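Local coordinates for protein malonyl CoA reductase (malonate semialdehyde-forming) (Sulfolobus tokodaii, PDB 2EP5) that probably catalyses the NADPH-dependent reduction of malonyl-CoA to malonate semialdehyde and belongs to the aspartate-semialdehyde dehydrogenase family, at residues K147-T152 against A334-L339; Q18-M23 against L82-N87. One frame throughout, in Å; residues are numbered along the deposited sequence.

Contact 1: residues K147-T152 against A334-L339; sequences KNPNCT and AGITIL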
ATOM      1  N   LYS A 147      34.787  -5.281   9.566  1.00 17.96           N
ATOM      2  CA  LYS A 147      33.550  -4.619   9.210  1.00 16.75           C
ATOM      3  C   LYS A 147      32.849  -5.230   8.015  1.00 16.11           C
ATOM      4  O   LYS A 147      33.456  -5.922   7.200  1.00 16.42           O
ATOM      5  CB  LYS A 147      33.821  -3.136   8.956  1.00 17.01           C
ATOM      6  CG  LYS A 147      33.993  -2.315  10.228  1.00 19.03           C
ATOM      7  CD  LYS A 147      32.648  -2.120  10.930  1.00 19.52           C
ATOM      8  CE  LYS A 147      32.808  -1.457  12.282  1.00 18.44           C
ATOM      9  NZ  LYS A 147      31.517  -0.927  12.794  1.00 20.05           N
ATOM     10  N   ASN A 148      31.549  -4.986   7.939  1.00 16.99           N
ATOM     11  CA  ASN A 148      30.725  -5.459   6.838  1.00 17.04           C
ATOM     12  C   ASN A 148      30.174  -4.192   6.201  1.00 17.91           C
ATOM     13  O   ASN A 148      29.915  -3.203   6.888  1.00 18.40           O
ATOM     14  CB  ASN A 148      29.596  -6.350   7.356  1.00 15.52           C
ATOM     15  CG  ASN A 148      30.105  -7.679   7.864  1.00 15.68           C
ATOM     16  OD1 ASN A 148      29.933  -8.026   9.033  1.00 14.70           O
ATOM     17  ND2 ASN A 148      30.747  -8.433   6.983  1.00 14.20           N
ATOM     18  N   PRO A 149      29.986  -4.201   4.880  1.00 19.11           N
ATOM     19  CA  PRO A 149      29.475  -3.014   4.196  1.00 19.91           C
ATOM     20  C   PRO A 149      27.987  -2.705   4.285  1.00 20.81           C
ATOM     21  O   PRO A 149      27.184  -3.497   4.781  1.00 21.34           O
ATOM     22  CB  PRO A 149      29.912  -3.250   2.752  1.00 21.56           C
ATOM     23  CG  PRO A 149      29.738  -4.736   2.615  1.00 21.38           C
ATOM     24  CD  PRO A 149      30.333  -5.261   3.915  1.00 19.57           C
ATOM     25  N   ASN A 150      27.651  -1.519   3.795  1.00 21.07           N
ATOM     26  CA  ASN A 150      26.281  -1.043   3.711  1.00 22.46           C
ATOM     27  C   ASN A 150      25.513  -2.122   2.933  1.00 22.68           C
ATOM     28  O   ASN A 150      26.024  -2.664   1.945  1.00 21.98           O
ATOM     29  CB  ASN A 150      26.279   0.309   2.976  1.00 23.13           C
ATOM     30  CG  ASN A 150      24.943   0.649   2.348  1.00 23.42           C
ATOM     31  OD1 ASN A 150      24.677   0.293   1.197  1.00 24.58           O
ATOM     32  ND2 ASN A 150      24.094   1.342   3.101  1.00 24.16           N
ATOM     33  N   CYS A 151      24.305  -2.442   3.389  1.00 22.66           N
ATOM     34  CA  CYS A 151      23.496  -3.482   2.750  1.00 23.76           C
ATOM     35  C   CYS A 151      23.389  -3.350   1.233  1.00 22.18           C
ATOM     36  O   CYS A 151      23.558  -4.331   0.505  1.00 21.51           O
ATOM     37  CB  CYS A 151      22.095  -3.535   3.387  1.00 25.09           C
ATOM     38  SG  CYS A 151      21.267  -1.945   3.609  1.00 35.06           S
ATOM     39  N   THR A 152      23.131  -2.139   0.754  1.00 20.92           N
ATOM     40  CA  THR A 152      23.009  -1.910  -0.679  1.00 21.94           C
ATOM     41  C   THR A 152      24.345  -2.173  -1.372  1.00 21.09           C
ATOM     42  O   THR A 152      24.393  -2.782  -2.443  1.00 20.31           O
ATOM     43  CB  THR A 152      22.575  -0.466  -0.969  1.00 23.73           C
ATOM     44  OG1 THR A 152      21.430  -0.147  -0.170  1.00 24.01           O
ATOM     45  CG2 THR A 152      22.225  -0.303  -2.447  1.00 23.82           C
ATOM     46  N   ALA A 334      22.672  -9.216   8.497  1.00 20.02           N
ATOM     47  CA  ALA A 334      22.728 -10.416   9.345  1.00 20.78           C
ATOM     48  C   ALA A 334      23.537 -11.585   8.792  1.00 21.41           C
ATOM     49  O   ALA A 334      24.493 -12.044   9.421  1.00 23.59           O
ATOM     50  CB  ALA A 334      21.315 -10.892   9.673  1.00 21.01           C
ATOM     51  N   GLY A 335      23.144 -12.068   7.620  1.00 20.67           N
ATOM     52  CA  GLY A 335      23.827 -13.188   7.011  1.00 19.65           C
ATOM     53  C   GLY A 335      25.290 -12.989   6.668  1.00 21.68           C
ATOM     54  O   GLY A 335      26.077 -13.926   6.809  1.00 23.16           O
ATOM     55  N   ILE A 336      25.683 -11.799   6.214  1.00 21.38           N
ATOM     56  CA  ILE A 336      27.094 -11.616   5.868  1.00 21.54           C
ATOM     57  C   ILE A 336      27.995 -11.491   7.090  1.00 19.05           C
ATOM     58  O   ILE A 336      29.163 -11.848   7.030  1.00 18.72           O
ATOM     59  CB  ILE A 336      27.338 -10.395   4.944  1.00 19.88           C
ATOM     60  CG1 ILE A 336      26.640  -9.162   5.493  1.00 18.73           C
ATOM     61  CG2 ILE A 336      26.891 -10.716   3.547  1.00 22.25           C
ATOM     62  CD1 ILE A 336      27.056  -7.906   4.801  1.00 22.75           C
ATOM     63  N   THR A 337      27.456 -10.987   8.193  1.00 18.32           N
ATOM     64  CA  THR A 337      28.239 -10.858   9.413  1.00 19.04           C
ATOM     65  C   THR A 337      28.527 -12.262   9.942  1.00 20.76           C
ATOM     66  O   THR A 337      29.655 -12.593  10.302  1.00 21.53           O
ATOM     67  CB  THR A 337      27.475 -10.077  10.490  1.00 18.14           C
ATOM     68  OG1 THR A 337      27.258  -8.739  10.040  1.00 16.46           O
ATOM     69  CG2 THR A 337      28.268 -10.048  11.798  1.00 17.48           C
ATOM     70  N   ILE A 338      27.488 -13.085   9.977  1.00 22.45           N
ATOM     71  CA  ILE A 338      27.610 -14.451  10.461  1.00 22.38           C
ATOM     72  C   ILE A 338      28.502 -15.245   9.509  1.00 22.09           C
ATOM     73  O   ILE A 338      29.322 -16.060   9.943  1.00 22.30           O
ATOM     74  CB  ILE A 338      26.199 -15.100  10.581  1.00 22.06           C
ATOM     75  CG1 ILE A 338      25.426 -14.427  11.723  1.00 20.39           C
ATOM     76  CG2 ILE A 338      26.312 -16.601  10.809  1.00 22.23           C
ATOM     77  CD1 ILE A 338      23.953 -14.805  11.788  1.00 17.28           C
ATOM     78  N   LEU A 339      28.350 -14.996   8.212  1.00 21.09           N
ATOM     79  CA  LEU A 339      29.148 -15.695   7.208  1.00 21.63           C
ATOM     80  C   LEU A 339      30.606 -15.260   7.339  1.00 21.70           C
ATOM     81  O   LEU A 339      31.530 -16.043   7.094  1.00 22.56           O
ATOM     82  CB  LEU A 339      28.648 -15.372   5.791  1.00 20.12           C
ATOM     83  CG  LEU A 339      28.690 -16.487   4.736  1.00 20.05           C
ATOM     84  CD1 LEU A 339      28.998 -15.875   3.383  1.00 17.80           C
ATOM     85  CD2 LEU A 339      29.730 -17.532   5.067  1.00 16.67           C
TER

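Contact 2: residues Q18-M23 against L82-N87; sequences QKMVKM and LSALPN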
ATOM      1  N   GLN A  18      17.301  -8.984  15.269  1.00 23.13           N
ATOM      2  CA  GLN A  18      16.370 -10.098  15.385  1.00 23.00           C
ATOM      3  C   GLN A  18      16.656 -11.148  14.322  1.00 22.74           C
ATOM      4  O   GLN A  18      16.552 -12.341  14.588  1.00 23.92           O
ATOM      5  CB  GLN A  18      14.922  -9.599  15.299  1.00 24.21           C
ATOM      6  CG  GLN A  18      14.575  -8.596  16.409  1.00 23.89           C
ATOM      7  CD  GLN A  18      13.100  -8.232  16.445  1.00 27.09           C
ATOM      8  OE1 GLN A  18      12.716  -7.191  16.992  1.00 26.18           O
ATOM      9  NE2 GLN A  18      12.264  -9.093  15.875  1.00 23.73           N
ATOM     10  N   LYS A  19      17.029 -10.714  13.121  1.00 23.99           N
ATOM     11  CA  LYS A  19      17.370 -11.657  12.055  1.00 24.30           C
ATOM     12  C   LYS A  19      18.545 -12.527  12.514  1.00 24.15           C
ATOM     13  O   LYS A  19      18.526 -13.747  12.374  1.00 24.07           O
ATOM     14  CB  LYS A  19      17.789 -10.916  10.781  1.00 25.63           C
ATOM     15  CG  LYS A  19      16.689 -10.752   9.756  1.00 32.22           C
ATOM     16  CD  LYS A  19      16.314 -12.078   9.103  1.00 30.07           C
ATOM     17  CE  LYS A  19      15.015 -11.927   8.324  1.00 29.76           C
ATOM     18  NZ  LYS A  19      14.593 -13.191   7.663  1.00 32.21           N
ATOM     19  N   MET A  20      19.571 -11.882  13.057  1.00 22.76           N
ATOM     20  CA  MET A  20      20.750 -12.599  13.517  1.00 22.50           C
ATOM     21  C   MET A  20      20.413 -13.551  14.659  1.00 20.70           C
ATOM     22  O   MET A  20      20.871 -14.691  14.682  1.00 19.23           O
ATOM     23  CB  MET A  20      21.833 -11.601  13.943  1.00 22.90           C
ATOM     24  CG  MET A  20      22.355 -10.772  12.785  1.00 22.99           C
ATOM     25  SD  MET A  20      23.571  -9.547  13.255  1.00 24.37           S
ATOM     26  CE  MET A  20      25.055 -10.539  13.302  1.00 26.46           C
ATOM     27  N   VAL A  21      19.615 -13.080  15.609  1.00 21.37           N
ATOM     28  CA  VAL A  21      19.218 -13.918  16.727  1.00 20.49           C
ATOM     29  C   VAL A  21      18.544 -15.172  16.180  1.00 22.88           C
ATOM     30  O   VAL A  21      18.818 -16.279  16.641  1.00 22.24           O
ATOM     31  CB  VAL A  21      18.243 -13.180  17.667  1.00 20.47           C
ATOM     32  CG1 VAL A  21      17.555 -14.170  18.605  1.00 21.74           C
ATOM     33  CG2 VAL A  21      19.001 -12.156  18.494  1.00 19.08           C
ATOM     34  N   LYS A  22      17.680 -15.000  15.182  1.00 24.79           N
ATOM     35  CA  LYS A  22      16.973 -16.138  14.596  1.00 26.41           C
ATOM     36  C   LYS A  22      17.908 -17.094  13.869  1.00 26.33           C
ATOM     37  O   LYS A  22      17.766 -18.311  13.977  1.00 28.67           O
ATOM     38  CB  LYS A  22      15.878 -15.665  13.633  1.00 29.60           C
ATOM     39  CG  LYS A  22      14.934 -16.779  13.205  1.00 34.02           C
ATOM     40  CD  LYS A  22      13.822 -16.298  12.280  1.00 37.95           C
ATOM     41  CE  LYS A  22      14.350 -15.922  10.896  1.00 42.47           C
ATOM     42  NZ  LYS A  22      13.265 -15.422   9.994  1.00 43.33           N
ATOM     43  N   MET A  23      18.869 -16.545  13.135  1.00 26.40           N
ATOM     44  CA  MET A  23      19.821 -17.361  12.387  1.00 26.09           C
ATOM     45  C   MET A  23      20.836 -18.072  13.287  1.00 26.95           C
ATOM     46  O   MET A  23      21.329 -19.148  12.944  1.00 28.49           O
ATOM     47  CB  MET A  23      20.552 -16.491  11.355  1.00 25.41           C
ATOM     48  CG  MET A  23      19.652 -15.968  10.233  1.00 23.60           C
ATOM     49  SD  MET A  23      20.504 -14.857   9.080  1.00 25.75           S
ATOM     50  CE  MET A  23      21.571 -16.003   8.216  1.00 21.95           C
ATOM     51  N   LEU A  82      29.661  -9.846  18.008  1.00 20.76           N
ATOM     52  CA  LEU A  82      29.043  -9.450  16.749  1.00 20.60           C
ATOM     53  C   LEU A  82      28.272  -8.173  17.054  1.00 19.84           C
ATOM     54  O   LEU A  82      27.756  -8.008  18.156  1.00 19.50           O
ATOM     55  CB  LEU A  82      28.090 -10.536  16.248  1.00 19.98           C
ATOM     56  CG  LEU A  82      28.619 -11.970  16.209  1.00 21.66           C
ATOM     57  CD1 LEU A  82      27.642 -12.807  15.414  1.00 19.75           C
ATOM     58  CD2 LEU A  82      29.998 -12.037  15.574  1.00 19.03           C
ATOM     59  N   SER A  83      28.188  -7.272  16.084  1.00 20.57           N
ATOM     60  CA  SER A  83      27.509  -6.006  16.311  1.00 19.68           C
ATOM     61  C   SER A  83      26.551  -5.573  15.213  1.00 20.04           C
ATOM     62  O   SER A  83      26.876  -5.614  14.022  1.00 16.75           O
ATOM     63  CB  SER A  83      28.547  -4.901  16.529  1.00 20.11           C
ATOM     64  OG  SER A  83      27.920  -3.664  16.826  1.00 23.00           O
ATOM     65  N   ALA A  84      25.366  -5.150  15.642  1.00 19.99           N
ATOM     66  CA  ALA A  84      24.334  -4.662  14.742  1.00 21.89           C
ATOM     67  C   ALA A  84      23.877  -3.322  15.299  1.00 21.50           C
ATOM     68  O   ALA A  84      22.765  -2.875  15.040  1.00 22.77           O
ATOM     69  CB  ALA A  84      23.169  -5.636  14.692  1.00 23.48           C
ATOM     70  N   LEU A  85      24.752  -2.693  16.079  1.00 21.45           N
ATOM     71  CA  LEU A  85      24.465  -1.395  16.685  1.00 21.93           C
ATOM     72  C   LEU A  85      24.148  -0.315  15.654  1.00 22.67           C
ATOM     73  O   LEU A  85      24.605  -0.370  14.507  1.00 22.46           O
ATOM     74  CB  LEU A  85      25.664  -0.928  17.505  1.00 18.02           C
ATOM     75  CG  LEU A  85      26.037  -1.707  18.759  1.00 20.42           C
ATOM     76  CD1 LEU A  85      27.488  -1.375  19.143  1.00 18.81           C
ATOM     77  CD2 LEU A  85      25.064  -1.369  19.890  1.00 15.86           C
ATOM     78  N   PRO A  86      23.338   0.677  16.045  1.00 23.33           N
ATOM     79  CA  PRO A  86      23.059   1.713  15.046  1.00 22.82           C
ATOM     80  C   PRO A  86      24.348   2.505  14.768  1.00 23.07           C
ATOM     81  O   PRO A  86      25.214   2.645  15.640  1.00 22.12           O
ATOM     82  CB  PRO A  86      21.947   2.550  15.696  1.00 22.37           C
ATOM     83  CG  PRO A  86      22.057   2.251  17.172  1.00 24.61           C
ATOM     84  CD  PRO A  86      22.436   0.789  17.207  1.00 24.27           C
ATOM     85  N   ASN A  87      24.469   2.996  13.541  1.00 21.84           N
ATOM     86  CA  ASN A  87      25.638   3.746  13.101  1.00 23.13           C
ATOM     87  C   ASN A  87      26.088   4.868  14.041  1.00 22.76           C
ATOM     88  O   ASN A  87      27.285   5.052  14.257  1.00 22.90           O
ATOM     89  CB  ASN A  87      25.383   4.311  11.691  1.00 20.92           C
ATOM     90  CG  ASN A  87      25.298   3.222  10.625  1.00 21.05           C
ATOM     91  OD1 ASN A  87      24.767   3.440   9.527  1.00 21.13           O
ATOM     92  ND2 ASN A  87      25.836   2.049  10.940  1.00 17.17           N
TER

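Contact 1: residues K147-T152 against A334-L339
The backbones come nearest at Asn-148 and Thr-337, whose CA atoms lie 6.5 Å apart where the loop leaving strand 144-147 passes the start of helix 334-347. The Asn-148 side chain, with CG beside its own backbone N (chi1 -70°), reaches to the helix and crosses that of Thr-337 at about a right angle. Its OD1 meets Thr-337 OG1 at 2.9 Å and also sits 3.3 Å from Thr-337 CA. The single hydroxyl proton of Thr-337 has a second acceptor within range, the carbonyl of Ala-333. On the other branch, Asn-148 ND2 bonds to Ile-120 O and Thr-340 OG1. Ile-336 adds an apolar flank: chi1 49° places CG1 in the gap flanked by N and C, and its CD1 touches Asn-148 CB at 3.9 Å and faces Pro-149 CD at 4.3 Å. A leucine in place of Asn-148 would probably leave the Ile-120 carbonyl and the Thr-340 hydroxyl without this amide donor. Asn-150 then caps helix 151-160, whose first residue, Cys-151, is the predicted acyl-thioester nucleophile. The buried amide, held firmly through ND2 and perhaps also through OD1, links the loop before that cysteine to the C-terminal helix.

Contact 2: residues Q18-M23 against L82-N87
Met-20 and Ala-84 have the closest CA atoms, 8.8 Å apart, a spacing at which helix 15-24 and the end of strand 80-83 meet through side chains alone. Leu-82 and Ala-84 both direct their CB toward the helix, whereas the intervening Ser-83 directs its own away, an alternation carried over from the strand. Met-20 is the residue that answers them. Its chi1 (-65°) turns CG away from the carbonyl carbon, and the extended chi2 (178°) carries SD out from the helix. SD comes 4.2 Å from Ala-84 CB. A bend at the last torsion, chi3, then turns the methyl CE toward Leu-82, two residues earlier in the chain, whose CD1 it meets at 4.0 Å. The Met-20 and Leu-82 side chains run at a slant to one another.

This is helix-on-sheet packing in the Rossmann-type NAD(P)-binding domain. Helix 15-24 follows strand 5-10, the start of a beta-alpha-beta unit that goes on to strand 30-36, and strand 80-83 lies next to strand 5-10 on its other side. Backbone hydrogen bonds join Leu-82 to Ser-8 and Leu-10, and Met-20 also packs on Leu-9, so the helix bridges the two neighbouring strands. In this fold the glycine-rich turn before such a helix usually receives the dinucleotide pyrophosphate, consistent with the use of NADP here.

Beyond Ala-84 the chain leaves the sheet. Leu-85 N donates a weak bond to Ser-83 OG, 3.4 Å long with an N-H...O angle of 167°, which spans the turn out of the strand. Ser-83 OG is also hydrogen-bonded to Glu-94 of helix 87-99, on whose residues Leu-85 packs.

Along the chain both segments of contact 2 precede those of contact 1, yet their centres lie only about 10 Å apart. Both involve the six-stranded parallel sheet: contact 2 uses strand 80-83 near its middle, whereas contact 1 begins at the end of one of its edge strands, 144-147. Helix 334-347 joins them, for Thr-337 CG2 packs against Met-20 CE at 3.6 Å, and Val-341 meets Leu-82. Glu-94 of helix 87-99 gives a second connection, bonded to Ser-83 and salt-bridged to Lys-147. The C-terminal helix thus returns to the nucleotide-binding domain and lies between its first helix and the loop leading to the predicted catalytic Cys-151.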